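Local coordinates for protein histidine phosphotransferase (PDB 2OOC) that probably relays phosphoryl groups through a histidine in a phosphorelay signalling pathway, acting as an essential regulator of stalk biogenesis in Caulobacter crescentus, at residues Ala25-Asp28 / Glu29-Leu33. Sequence-based numbering, arbitrary orientation. Where two conformers were deposited one is given.
Sequences AVVD and EVLAL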
ATOM      1  N   ALA A  25      -2.961   3.468  17.770  1.00 23.25           N
ATOM      2  CA  ALA A  25      -2.810   2.039  17.868  1.00 24.34           C
ATOM      3  C   ALA A  25      -3.468   1.399  16.637  1.00 25.23           C
ATOM      4  O   ALA A  25      -2.968   0.382  16.117  1.00 23.83           O
ATOM      5  CB  ALA A  25      -3.435   1.522  19.165  1.00 23.69           C
ATOM      6  N   VAL A  26      -4.588   1.969  16.215  1.00 21.51           N
ATOM      7  CA  VAL A  26      -5.278   1.399  15.035  1.00 23.04           C
ATOM      8  C   VAL A  26      -4.510   1.720  13.751  1.00 21.72           C
ATOM      9  O   VAL A  26      -4.321   0.868  12.870  1.00 21.61           O
ATOM     10  CB  VAL A  26      -6.726   1.859  14.933  1.00 21.37           C
ATOM     11  CG1 VAL A  26      -7.363   1.377  13.617  1.00 20.88           C
ATOM     12  CG2 VAL A  26      -7.555   1.342  16.135  1.00 20.90           C
ATOM     13  N   VAL A  27      -4.000   2.922  13.644  1.00 22.42           N
ATOM     14  CA  VAL A  27      -3.137   3.253  12.522  1.00 25.08           C
ATOM     15  C   VAL A  27      -1.966   2.275  12.415  1.00 24.07           C
ATOM     16  O   VAL A  27      -1.729   1.703  11.341  1.00 23.83           O
ATOM     17  CB  VAL A  27      -2.621   4.703  12.642  1.00 24.46           C
ATOM     18  CG1 VAL A  27      -1.544   4.945  11.497  1.00 26.73           C
ATOM     19  CG2 VAL A  27      -3.735   5.755  12.579  1.00 24.83           C
ATOM     20  N   ASP A  28      -1.286   2.043  13.528  1.00 25.14           N
ATOM     21  CA  ASP A  28      -0.129   1.167  13.559  1.00 25.38           C
ATOM     22  C   ASP A  28      -0.500  -0.238  13.095  1.00 22.68           C
ATOM     23  O   ASP A  28       0.264  -0.883  12.342  1.00 23.18           O
ATOM     24  CB  ASP A  28       0.511   1.118  14.958  1.00 23.89           C
ATOM     25  CG  ASP A  28       1.198   2.443  15.375  1.00 39.27           C
ATOM     26  OD1 ASP A  28       1.423   3.347  14.530  1.00 44.44           O
ATOM     27  OD2 ASP A  28       1.458   2.600  16.590  1.00 47.17           O
ATOM     28  N   GLU A  29      -1.657  -0.713  13.556  1.00 22.36           N
ATOM     29  CA  GLU A  29      -2.191  -2.043  13.175  0.50 21.01           C
ATOM     30  C   GLU A  29      -2.402  -2.165  11.677  1.00 23.16           C
ATOM     31  O   GLU A  29      -2.044  -3.160  11.041  1.00 22.98           O
ATOM     32  CB  GLU A  29      -3.541  -2.234  13.853  0.50 19.48           C
ATOM     33  CG  GLU A  29      -4.242  -3.600  13.545  0.50 19.58           C
ATOM     34  CD  GLU A  29      -5.757  -3.589  13.778  0.50 23.68           C
ATOM     35  OE1 GLU A  29      -6.363  -2.532  14.065  0.50 30.69           O
ATOM     36  OE2 GLU A  29      -6.361  -4.671  13.683  0.50 24.57           O
ATOM     37  N   VAL A  30      -3.069  -1.156  11.141  1.00 22.27           N
ATOM     38  CA  VAL A  30      -3.440  -1.211   9.752  1.00 22.72           C
ATOM     39  C   VAL A  30      -2.181  -1.151   8.856  1.00 26.24           C
ATOM     40  O   VAL A  30      -2.072  -1.866   7.847  1.00 26.01           O
ATOM     41  CB  VAL A  30      -4.446  -0.096   9.403  1.00 24.55           C
ATOM     42  CG1 VAL A  30      -4.558   0.031   7.863  1.00 27.48           C
ATOM     43  CG2 VAL A  30      -5.796  -0.373  10.105  1.00 24.81           C
ATOM     44  N   LEU A  31      -1.253  -0.294   9.236  1.00 23.00           N
ATOM     45  CA  LEU A  31       0.022  -0.179   8.492  1.00 23.06           C
ATOM     46  C   LEU A  31       0.742  -1.535   8.512  1.00 23.14           C
ATOM     47  O   LEU A  31       1.292  -2.013   7.500  1.00 20.98           O
ATOM     48  CB  LEU A  31       0.938   0.918   9.004  1.00 25.25           C
ATOM     49  CG  LEU A  31       0.391   2.335   8.818  1.00 28.86           C
ATOM     50  CD1 LEU A  31       1.390   3.249   9.376  1.00 33.20           C
ATOM     51  CD2 LEU A  31      -0.006   2.541   7.336  1.00 31.02           C
ATOM     52  N   ALA A  32       0.749  -2.199   9.677  1.00 20.10           N
ATOM     53  CA  ALA A  32       1.374  -3.508   9.761  1.00 23.03           C
ATOM     54  C   ALA A  32       0.664  -4.581   8.910  1.00 22.20           C
ATOM     55  O   ALA A  32       1.328  -5.341   8.210  1.00 21.65           O
ATOM     56  CB  ALA A  32       1.491  -3.937  11.222  1.00 21.35           C
ATOM     57  N   LEU A  33      -0.668  -4.538   8.873  1.00 23.48           N
ATOM     58  CA  LEU A  33      -1.415  -5.434   8.016  1.00 23.91           C
ATOM     59  C   LEU A  33      -1.117  -5.198   6.541  1.00 22.89           C
ATOM     60  O   LEU A  33      -0.956  -6.144   5.784  1.00 22.46           O
ATOM     61  CB  LEU A  33      -2.921  -5.230   8.281  1.00 23.68           C
ATOM     62  CG  LEU A  33      -3.428  -5.716   9.650  1.00 26.94           C
ATOM     63  CD1 LEU A  33      -4.965  -5.306   9.850  1.00 27.03           C
ATOM     64  CD2 LEU A  33      -3.181  -7.215   9.807  1.00 25.30           C
TER
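The carboxylate of E29 meets V26 through one oxygen, OE1, with V26 CG1 lying beside it 4.1 Å away. E29 was modelled in two conformations, so this loose touch is doubtful. CG of E29 stands anti to its own N (chi1 180°), and the extended chain beyond it runs back beside V26, the two side chains pointing the same way. The side chain of D28 touches Q106 on helix 85-111.

Four i to i+4 backbone bonds join the segments. V30 N to V26 O (2.9 Å) and L31 N to V27 O (2.9 Å) are nearly straight, whereas E29 N to A25 O (3.1 Å) and A32 N to D28 O (3.0 Å) enter with the donor tilted about 30° from the carbonyl plane. Side-chain carbons also lie against two of the acceptors: V30 CG2 is 3.4 Å from V26 O, and L31 CG rests on V27 O, each beside the N-H that its own residue donates to the same oxygen.

One turn apart, V27 and L31 run side by side, CG1 of V27 against CD1 of L31 at 4.0 Å; the looser V26 CG1 to V30 CG2 pair is 4.2 Å. Together V27 and L31 form a buried apolar ridge against Y102 of helix 85-111 and L16 of helix 13-19, while A25, D28, E29 and A32 lie on exposed surface. One inward i/i+4 apolar pair, V27/L31, with V26/V30 at its margin, is the usual pattern of an amphipathic helix packed in a bundle, here helix 24-41 of the all-helical Hpt protein against helices 13-19 and 85-111.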